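Local coordinates for polyhedrin (Antheraea mylitta cypovirus 4, PDB 5A8S), which forms the crystalline lattice of the viral polyhedra, the occlusion bodies that probably enclose and protect the particles of this insect virus, at residues A[50-55]-A[73-78]; A[43-48]-A[169-174]; A[80-85]-A[104-109]. All blocks are in the same frame, centred on the assembly; numbering follows the deposited sequence.

Interaction 1: A[50-55]-A[73-78]; sequences RYKAFD and EDTTTD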
loop_
_atom_site.group_PDB
_atom_site.type_symbol
_atom_site.label_atom_id
_atom_site.label_comp_id
_atom_site.label_asym_id
_atom_site.label_seq_id
_atom_site.Cartn_x
_atom_site.Cartn_y
_atom_site.Cartn_z
ATOM N N ARG A 50 8.544 -2.083 -26.457
ATOM C CA ARG A 50 9.006 -1.423 -25.239
ATOM C C ARG A 50 8.705 -2.318 -24.028
ATOM O O ARG A 50 7.985 -3.306 -24.148
ATOM C CB ARG A 50 8.346 -0.050 -25.104
ATOM C CG ARG A 50 8.543 0.814 -26.347
ATOM C CD ARG A 50 7.846 2.175 -26.247
ATOM N NE ARG A 50 8.416 3.028 -25.203
ATOM C CZ ARG A 50 7.755 3.459 -24.130
ATOM N NH1 ARG A 50 6.490 3.116 -23.926
ATOM N NH2 ARG A 50 8.364 4.233 -23.246
ATOM N N TYR A 51 9.274 -1.973 -22.880
ATOM C CA TYR A 51 9.099 -2.741 -21.657
ATOM C C TYR A 51 8.872 -1.796 -20.484
ATOM O O TYR A 51 9.202 -0.614 -20.551
ATOM C CB TYR A 51 10.343 -3.574 -21.359
ATOM C CG TYR A 51 10.630 -4.690 -22.340
ATOM C CD1 TYR A 51 11.102 -4.420 -23.624
ATOM C CD2 TYR A 51 10.456 -6.017 -21.969
ATOM C CE1 TYR A 51 11.377 -5.456 -24.519
ATOM C CE2 TYR A 51 10.726 -7.047 -22.844
ATOM C CZ TYR A 51 11.188 -6.767 -24.117
ATOM O OH TYR A 51 11.459 -7.814 -24.973
ATOM N N LYS A 52 8.316 -2.322 -19.402
ATOM C CA LYS A 52 8.170 -1.551 -18.176
ATOM C C LYS A 52 8.513 -2.432 -16.992
ATOM O O LYS A 52 8.044 -3.563 -16.899
ATOM C CB LYS A 52 6.746 -1.018 -18.038
ATOM C CG LYS A 52 6.560 -0.045 -16.892
ATOM C CD LYS A 52 5.196 0.608 -16.958
ATOM C CE LYS A 52 4.143 -0.288 -16.319
ATOM N NZ LYS A 52 2.780 0.271 -16.498
ATOM N N ALA A 53 9.334 -1.912 -16.087
ATOM C CA ALA A 53 9.750 -2.660 -14.904
ATOM C C ALA A 53 9.048 -2.157 -13.661
ATOM O O ALA A 53 9.033 -0.954 -13.402
ATOM C CB ALA A 53 11.256 -2.548 -14.715
ATOM N N PHE A 54 8.457 -3.081 -12.907
ATOM C CA PHE A 54 8.054 -2.824 -11.533
ATOM C C PHE A 54 9.166 -3.388 -10.664
ATOM O O PHE A 54 9.285 -4.600 -10.498
ATOM C CB PHE A 54 6.723 -3.507 -11.215
ATOM C CG PHE A 54 5.609 -3.134 -12.159
ATOM C CD1 PHE A 54 5.485 -3.763 -13.387
ATOM C CD2 PHE A 54 4.697 -2.150 -11.819
ATOM C CE1 PHE A 54 4.460 -3.424 -14.261
ATOM C CE2 PHE A 54 3.666 -1.813 -12.686
ATOM C CZ PHE A 54 3.554 -2.445 -13.909
ATOM N N ASP A 55 9.994 -2.498 -10.136
ATOM C CA ASP A 55 11.222 -2.862 -9.432
ATOM C C ASP A 55 10.993 -2.689 -7.930
ATOM O O ASP A 55 10.776 -1.580 -7.455
ATOM C CB ASP A 55 12.340 -1.938 -9.930
ATOM C CG ASP A 55 13.716 -2.332 -9.441
ATOM O OD1 ASP A 55 13.854 -3.259 -8.615
ATOM O OD2 ASP A 55 14.676 -1.672 -9.896
ATOM N N GLU A 73 1.115 -0.111 -20.828
ATOM C CA GLU A 73 2.228 0.736 -21.264
ATOM C C GLU A 73 1.944 2.216 -20.938
ATOM O O GLU A 73 0.824 2.695 -21.146
ATOM C CB GLU A 73 2.419 0.554 -22.774
ATOM C CG GLU A 73 3.695 1.131 -23.334
ATOM C CD GLU A 73 3.844 0.878 -24.832
ATOM O OE1 GLU A 73 2.848 0.528 -25.506
ATOM O OE2 GLU A 73 4.965 1.037 -25.341
ATOM N N ASP A 74 2.946 2.885 -20.418
ATOM C CA ASP A 74 2.922 4.320 -20.080
ATOM C C ASP A 74 2.037 4.687 -18.922
ATOM O O ASP A 74 1.915 5.844 -18.667
ATOM C CB ASP A 74 2.660 5.183 -21.303
ATOM C CG ASP A 74 3.596 4.837 -22.403
ATOM O OD1 ASP A 74 4.763 4.669 -22.091
ATOM O OD2 ASP A 74 3.141 4.633 -23.504
ATOM N N THR A 75 1.506 3.712 -18.174
ATOM C CA THR A 75 0.954 4.033 -16.861
ATOM C C THR A 75 2.068 3.869 -15.794
ATOM O O THR A 75 3.054 3.225 -16.022
ATOM C CB THR A 75 -0.326 3.236 -16.451
ATOM O OG1 THR A 75 0.009 1.890 -16.250
ATOM C CG2 THR A 75 -1.417 3.352 -17.481
ATOM N N THR A 76 1.885 4.534 -14.668
ATOM C CA THR A 76 2.788 4.400 -13.553
ATOM C C THR A 76 2.026 4.088 -12.267
ATOM O O THR A 76 2.624 3.793 -11.280
ATOM C CB THR A 76 3.640 5.666 -13.343
ATOM O OG1 THR A 76 2.804 6.791 -13.086
ATOM C CG2 THR A 76 4.496 5.941 -14.542
ATOM N N THR A 77 0.695 4.173 -12.339
ATOM C CA THR A 77 -0.195 3.836 -11.226
ATOM C C THR A 77 -1.478 3.246 -11.799
ATOM O O THR A 77 -1.573 3.033 -13.002
ATOM C CB THR A 77 -0.609 5.082 -10.443
ATOM O OG1 THR A 77 -1.197 6.024 -11.351
ATOM C CG2 THR A 77 0.579 5.715 -9.765
ATOM N N ASP A 78 -2.468 3.006 -10.939
ATOM C CA ASP A 78 -3.769 2.509 -11.380
ATOM C C ASP A 78 -4.584 3.686 -11.906
ATOM O O ASP A 78 -5.638 4.021 -11.377
ATOM C CB ASP A 78 -4.495 1.814 -10.217
ATOM C CG ASP A 78 -5.803 1.151 -10.644
ATOM O OD1 ASP A 78 -6.069 1.028 -11.860
ATOM O OD2 ASP A 78 -6.574 0.756 -9.751
#
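Arg-50 holds two acids with one nitrogen. Its NH1 lies 2.9 Å from Glu-73 OE2 and 3.0 Å from Asp-74 OD1, a salt-bridge pair gathered at one edge of the guanidinium. The two carboxylates are approached differently: Asp-74 OD1 offers its syn lone pair, whereas Glu-73 OE2 is met on its anti side, with NH1 lying 29° out of the carboxylate plane. A bend at chi3 (66°) turns the guanidinium back toward the loop, and Arg-50 CD comes within 3.2 Å of Glu-73 OE2. Ser-48 also bonds that oxygen, while Glu-215 and Asn-217 take up NH2 and NE, so the guanidinium is fixed on every nitrogen.

The close, buried part of the contact continues at Lys-52 on strand 51-58. Its ammonium NZ bonds Thr-75 O at 3.0 Å from above the carbonyl plane, and it is shared with the carbonyls of Glu-70, in helix 68-71, and Leu-72, just after it. Thr-75 OG1, though near NZ, is badly angled for a bond to it and pairs with the carbonyls of Arg-69 and Leu-72. The looser side is at Asp-74, partly exposed, where Thr-85 of the second subunit joins OD1. Basic side chains at the start of strand 51-58 facing carboxylates and carbonyls imply that charge, more than apolar packing, fixes the loop here and would probably keep both acids ionised.

Interaction 2: A[43-48]-A[169-174]; sequences FAQYPS and AVYVPL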
loop_
_atom_site.group_PDB
_atom_site.type_symbol
_atom_site.label_atom_id
_atom_site.label_comp_id
_atom_site.label_asym_id
_atom_site.label_seq_id
_atom_site.Cartn_x
_atom_site.Cartn_y
_atom_site.Cartn_z
ATOM N N PHE A 43 9.066 -7.406 -15.267
ATOM C CA PHE A 43 9.249 -6.700 -16.534
ATOM C C PHE A 43 8.072 -7.026 -17.471
ATOM O O PHE A 43 7.928 -8.165 -17.934
ATOM C CB PHE A 43 10.554 -7.135 -17.231
ATOM C CG PHE A 43 11.828 -6.775 -16.487
ATOM C CD1 PHE A 43 12.431 -5.538 -16.676
ATOM C CD2 PHE A 43 12.435 -7.689 -15.636
ATOM C CE1 PHE A 43 13.612 -5.209 -16.021
ATOM C CE2 PHE A 43 13.623 -7.368 -14.969
ATOM C CZ PHE A 43 14.208 -6.126 -15.164
ATOM N N ALA A 44 7.217 -6.049 -17.737
ATOM C CA ALA A 44 6.165 -6.231 -18.728
ATOM C C ALA A 44 6.744 -6.032 -20.124
ATOM O O ALA A 44 7.448 -5.050 -20.380
ATOM C CB ALA A 44 5.038 -5.259 -18.479
ATOM N N GLN A 45 6.445 -6.972 -21.016
ATOM C CA GLN A 45 6.886 -6.916 -22.403
ATOM C C GLN A 45 5.720 -6.452 -23.260
ATOM O O GLN A 45 4.718 -7.149 -23.353
ATOM C CB GLN A 45 7.320 -8.307 -22.866
ATOM C CG GLN A 45 7.588 -8.393 -24.368
ATOM C CD GLN A 45 7.704 -9.827 -24.887
ATOM O OE1 GLN A 45 7.249 -10.765 -24.122
ATOM N NE2 GLN A 45 8.210 -10.057 -26.017
ATOM N N TYR A 46 5.835 -5.278 -23.874
ATOM C CA TYR A 46 4.727 -4.755 -24.680
ATOM C C TYR A 46 4.790 -5.123 -26.166
ATOM O O TYR A 46 5.866 -5.343 -26.720
ATOM C CB TYR A 46 4.634 -3.238 -24.518
ATOM C CG TYR A 46 4.358 -2.843 -23.092
ATOM C CD1 TYR A 46 3.154 -3.187 -22.481
ATOM C CD2 TYR A 46 5.301 -2.152 -22.346
ATOM C CE1 TYR A 46 2.891 -2.833 -21.178
ATOM C CE2 TYR A 46 5.045 -1.795 -21.036
ATOM C CZ TYR A 46 3.848 -2.151 -20.451
ATOM O OH TYR A 46 3.582 -1.795 -19.154
ATOM N N PRO A 47 3.623 -5.185 -26.815
ATOM C CA PRO A 47 3.529 -5.365 -28.264
ATOM C C PRO A 47 4.423 -4.373 -29.018
ATOM O O PRO A 47 4.960 -4.690 -30.083
ATOM C CB PRO A 47 2.050 -5.074 -28.541
ATOM C CG PRO A 47 1.360 -5.556 -27.298
ATOM C CD PRO A 47 2.291 -5.145 -26.181
ATOM N N SER A 48 4.598 -3.187 -28.445
ATOM C CA SER A 48 5.327 -2.110 -29.097
ATOM C C SER A 48 6.833 -2.339 -29.109
ATOM O O SER A 48 7.575 -1.557 -29.703
ATOM C CB SER A 48 5.060 -0.800 -28.369
ATOM O OG SER A 48 5.700 -0.826 -27.109
ATOM N N ALA A 169 14.357 -16.677 -12.488
ATOM C CA ALA A 169 13.498 -15.826 -13.305
ATOM C C ALA A 169 12.530 -16.693 -14.073
ATOM O O ALA A 169 12.842 -17.831 -14.395
ATOM C CB ALA A 169 14.335 -14.986 -14.270
ATOM N N VAL A 170 11.357 -16.151 -14.378
ATOM C CA VAL A 170 10.335 -16.902 -15.089
ATOM C C VAL A 170 9.645 -15.995 -16.094
ATOM O O VAL A 170 9.465 -14.806 -15.835
ATOM C CB VAL A 170 9.273 -17.478 -14.121
ATOM C CG1 VAL A 170 8.595 -16.366 -13.301
ATOM C CG2 VAL A 170 8.241 -18.292 -14.890
ATOM N N TYR A 171 9.275 -16.553 -17.246
ATOM C CA TYR A 171 8.441 -15.826 -18.196
ATOM C C TYR A 171 7.002 -16.311 -18.058
ATOM O O TYR A 171 6.746 -17.516 -18.033
ATOM C CB TYR A 171 8.924 -16.000 -19.638
ATOM C CG TYR A 171 8.116 -15.187 -20.623
ATOM C CD1 TYR A 171 8.268 -13.809 -20.699
ATOM C CD2 TYR A 171 7.178 -15.790 -21.455
ATOM C CE1 TYR A 171 7.527 -13.052 -21.596
ATOM C CE2 TYR A 171 6.419 -15.035 -22.358
ATOM C CZ TYR A 171 6.601 -13.665 -22.415
ATOM O OH TYR A 171 5.870 -12.897 -23.300
ATOM N N VAL A 172 6.076 -15.361 -17.961
ATOM C CA VAL A 172 4.661 -15.661 -17.764
ATOM C C VAL A 172 3.843 -14.995 -18.867
ATOM O O VAL A 172 3.690 -13.771 -18.888
ATOM C CB VAL A 172 4.172 -15.163 -16.392
ATOM C CG1 VAL A 172 2.674 -15.447 -16.212
ATOM C CG2 VAL A 172 4.983 -15.816 -15.276
ATOM N N PRO A 173 3.346 -15.794 -19.819
ATOM C CA PRO A 173 2.469 -15.224 -20.850
ATOM C C PRO A 173 1.152 -14.733 -20.259
ATOM O O PRO A 173 0.633 -15.331 -19.316
ATOM C CB PRO A 173 2.216 -16.401 -21.800
ATOM C CG PRO A 173 3.315 -17.373 -21.525
ATOM C CD PRO A 173 3.661 -17.210 -20.075
ATOM N N LEU A 174 0.615 -13.652 -20.812
ATOM C CA LEU A 174 -0.647 -13.089 -20.330
ATOM C C LEU A 174 -1.619 -12.948 -21.482
ATOM O O LEU A 174 -1.208 -12.640 -22.590
ATOM C CB LEU A 174 -0.426 -11.698 -19.726
ATOM C CG LEU A 174 0.516 -11.622 -18.527
ATOM C CD1 LEU A 174 0.775 -10.167 -18.189
ATOM C CD2 LEU A 174 -0.061 -12.367 -17.341
#
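The hydroxyl of Tyr-171 gives its hydrogen to Gln-45 OE1, with OH and OE1 2.7 Å apart, and this single bond carries the contact. It approaches nearly along the C=O axis, at a C=O...O angle of 161°, so the oxygen is met head-on. Seen from the tyrosine, OE1 sits beside the ring edge and close to its plane, 3.4 Å from Tyr-171 CE1. The amide is turned steeply against the ring, the two planes 70° apart, and the side chains cross at about a right angle.

Both residues reach far to meet. Gln-45 runs out extended, its CG anti to the backbone N (chi1 171°), which carries the amide away from the backbone to the phenol oxygen. The backbones stay well apart: the closest pair of CA atoms, those of Gln-45 and Pro-173, is separated by 9.5 Å. The reason is the strand order of the six-stranded antiparallel sheet, in which strand 115-121 runs between 38-45 and 167-173. The bond therefore bridges two strands that are not neighbours, and Tyr-171 rests on Ile-117 of the one in between, while Gln-45 packs on Met-114 just ahead of it.

Val-172, next along from Tyr-171, packs instead on Val-116 and on Val-131 of the three-stranded sheet. No other chain of the trimeric assembly touches these two segments, but Gln-45 and Tyr-171 both meet crystal neighbours, which, in a protein that crystallises as polyhedra, are probably lattice contacts.

Interaction 3: A[80-85]-A[104-109]; sequences DPRTNT and GEEPYD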
loop_
_atom_site.group_PDB
_atom_site.type_symbol
_atom_site.label_atom_id
_atom_site.label_comp_id
_atom_site.label_asym_id
_atom_site.label_seq_id
_atom_site.Cartn_x
_atom_site.Cartn_y
_atom_site.Cartn_z
ATOM N N ASP A 80 -5.340 5.609 -15.869
ATOM C CA ASP A 80 -5.145 5.584 -17.310
ATOM C C ASP A 80 -5.554 6.926 -17.917
ATOM O O ASP A 80 -6.747 7.216 -18.053
ATOM C CB ASP A 80 -5.961 4.439 -17.932
ATOM C CG ASP A 80 -5.882 4.425 -19.454
ATOM O OD1 ASP A 80 -5.015 5.133 -19.985
ATOM O OD2 ASP A 80 -6.674 3.712 -20.118
ATOM N N PRO A 81 -4.562 7.750 -18.293
ATOM C CA PRO A 81 -4.840 9.074 -18.863
ATOM C C PRO A 81 -5.609 9.016 -20.184
ATOM O O PRO A 81 -6.316 9.964 -20.520
ATOM C CB PRO A 81 -3.452 9.666 -19.114
ATOM C CG PRO A 81 -2.488 8.813 -18.394
ATOM C CD PRO A 81 -3.121 7.487 -18.150
ATOM N N ARG A 82 -5.465 7.930 -20.934
ATOM C CA ARG A 82 -6.153 7.822 -22.218
ATOM C C ARG A 82 -7.666 7.816 -22.032
ATOM O O ARG A 82 -8.410 8.305 -22.884
ATOM C CB ARG A 82 -5.754 6.536 -22.953
ATOM C CG ARG A 82 -6.648 6.249 -24.189
ATOM C CD ARG A 82 -6.505 4.818 -24.737
ATOM N NE ARG A 82 -7.113 4.695 -26.067
ATOM C CZ ARG A 82 -7.357 3.545 -26.689
ATOM N NH1 ARG A 82 -7.047 2.397 -26.106
ATOM N NH2 ARG A 82 -7.912 3.541 -27.901
ATOM N N THR A 83 -8.100 7.258 -20.906
ATOM C CA THR A 83 -9.487 6.854 -20.707
ATOM C C THR A 83 -10.166 7.667 -19.607
ATOM O O THR A 83 -10.011 7.359 -18.425
ATOM C CB THR A 83 -9.545 5.359 -20.300
ATOM O OG1 THR A 83 -9.017 4.529 -21.356
ATOM C CG2 THR A 83 -10.978 4.939 -19.961
ATOM N N ASN A 84 -10.899 8.708 -19.990
ATOM C CA ASN A 84 -11.695 9.472 -19.033
ATOM C C ASN A 84 -12.947 8.668 -18.697
ATOM O O ASN A 84 -13.788 8.454 -19.554
ATOM C CB ASN A 84 -12.072 10.827 -19.622
ATOM C CG ASN A 84 -12.865 11.686 -18.655
ATOM O OD1 ASN A 84 -13.616 11.180 -17.816
ATOM N ND2 ASN A 84 -12.712 12.996 -18.773
ATOM N N THR A 85 -13.070 8.222 -17.453
ATOM C CA THR A 85 -14.089 7.228 -17.121
ATOM C C THR A 85 -15.507 7.781 -17.107
ATOM O O THR A 85 -16.459 7.032 -16.887
ATOM C CB THR A 85 -13.807 6.530 -15.771
ATOM O OG1 THR A 85 -13.661 7.509 -14.730
ATOM C CG2 THR A 85 -12.537 5.688 -15.871
ATOM N N GLY A 104 -14.583 -0.288 -25.052
ATOM C CA GLY A 104 -13.258 -0.054 -25.596
ATOM C C GLY A 104 -13.303 0.136 -27.096
ATOM O O GLY A 104 -14.196 -0.375 -27.772
ATOM N N GLU A 105 -12.331 0.866 -27.629
ATOM C CA GLU A 105 -12.280 1.131 -29.067
ATOM C C GLU A 105 -11.672 -0.025 -29.863
ATOM O O GLU A 105 -11.740 -0.037 -31.095
ATOM C CB GLU A 105 -11.500 2.419 -29.330
ATOM C CG GLU A 105 -12.205 3.658 -28.808
ATOM C CD GLU A 105 -11.435 4.935 -29.075
ATOM O OE1 GLU A 105 -10.209 4.861 -29.295
ATOM O OE2 GLU A 105 -12.062 6.016 -29.069
ATOM N N GLU A 106 -11.074 -0.994 -29.175
ATOM C CA GLU A 106 -10.502 -2.152 -29.862
ATOM C C GLU A 106 -10.552 -3.404 -28.982
ATOM O O GLU A 106 -10.531 -3.302 -27.762
ATOM C CB GLU A 106 -9.052 -1.859 -30.276
ATOM C CG GLU A 106 -8.080 -1.676 -29.111
ATOM C CD GLU A 106 -8.073 -0.264 -28.532
ATOM O OE1 GLU A 106 -8.158 0.708 -29.305
ATOM O OE2 GLU A 106 -7.961 -0.118 -27.297
ATOM N N PRO A 107 -10.622 -4.593 -29.603
ATOM C CA PRO A 107 -10.640 -5.814 -28.785
ATOM C C PRO A 107 -9.416 -5.972 -27.882
ATOM O O PRO A 107 -9.546 -6.424 -26.742
ATOM C CB PRO A 107 -10.698 -6.931 -29.833
ATOM C CG PRO A 107 -11.458 -6.287 -30.995
ATOM C CD PRO A 107 -10.927 -4.867 -31.022
ATOM N N TYR A 108 -8.239 -5.622 -28.391
ATOM C CA TYR A 108 -7.001 -5.748 -27.630
ATOM C C TYR A 108 -6.330 -4.386 -27.566
ATOM O O TYR A 108 -5.778 -3.905 -28.547
ATOM C CB TYR A 108 -6.053 -6.767 -28.272
ATOM C CG TYR A 108 -4.814 -7.048 -27.437
ATOM C CD1 TYR A 108 -3.727 -6.180 -27.453
ATOM C CD2 TYR A 108 -4.744 -8.176 -26.617
ATOM C CE1 TYR A 108 -2.597 -6.427 -26.678
ATOM C CE2 TYR A 108 -3.622 -8.438 -25.841
ATOM C CZ TYR A 108 -2.549 -7.561 -25.874
ATOM O OH TYR A 108 -1.434 -7.827 -25.102
ATOM N N ASP A 109 -6.411 -3.750 -26.403
ATOM C CA ASP A 109 -5.709 -2.498 -26.178
ATOM C C ASP A 109 -4.227 -2.808 -26.285
ATOM O O ASP A 109 -3.713 -3.581 -25.485
ATOM C CB ASP A 109 -6.059 -1.950 -24.785
ATOM C CG ASP A 109 -5.560 -0.544 -24.577
ATOM O OD1 ASP A 109 -4.413 -0.257 -24.983
ATOM O OD2 ASP A 109 -6.316 0.275 -24.019
#
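Arg-82 stretches straight across to Glu-106 with CG anti to the backbone N (chi1 169°) and the chain extended as far as NE, while Glu-106 comes the other way with a sharp bend at chi2 (-84°) that swings its carboxylate round to face the arginine. The two flat groups meet end-on and nearly coplanar. Arg-82 NH1 bonds Glu-106 OE2 at 2.9 Å and Arg-82 NH2 bonds Glu-106 OE1 at 3.2 Å, each on the syn side of its oxygen and nearly straight, so the paired bonds hold both groups against rotation.

Two more acids join at the same two nitrogens. Glu-105 OE1 approaches Arg-82 NH2 at 3.0 Å, but obliquely to the guanidinium, and the hydrogen bond is weak. Asp-109 OD2 lies at the guanidinium edge, 3.1 Å from Arg-82 NH1, its carboxylate plane almost perpendicular; this is a salt bridge, and the stronger partner of Asp-109 is Arg-111. Arg-111 also bridges to Asp-80, probably easing the repulsion between Asp-80 OD2 and Asp-109 OD2, 5.2 Å apart.

Three carboxylates around one cation would probably leave a surplus of negative charge, which Arg-111 may help to offset. On the arginine's own side, Asp-80 OD1 accepts from Arg-82 N at 3.0 Å and Asp-80 OD2 from Thr-83 OG1 at 2.8 Å, both from above the carboxylate plane. The base of Arg-82 is thus set by an Asx turn overlapping a type I beta turn from Asp-80 to Thr-83, and its tip by a salt-bridge network tying two surface loops together.

Overall arrangement
Interactions 1 and 2, with centres about 12 Å apart, share the six-stranded sheet: strands 38-45 and 51-58 are neighbours in it, and the turn between them sends Ser-48 OG to Glu-73 OE2 at 2.7 Å. Interaction 3 lies further out, its centre about 16 Å from that of interaction 1 and 20 Å from that of interaction 2, which it touches lightly where Pro-47 meets Tyr-108. Arg-111, which packs on Glu-73, also bridges to Asp-80 and Asp-109 of interaction 3. Between subunits the link is direct, through Thr-85 and Asp-74, so segment 80-85 of one subunit reaches segment 73-78 of the next.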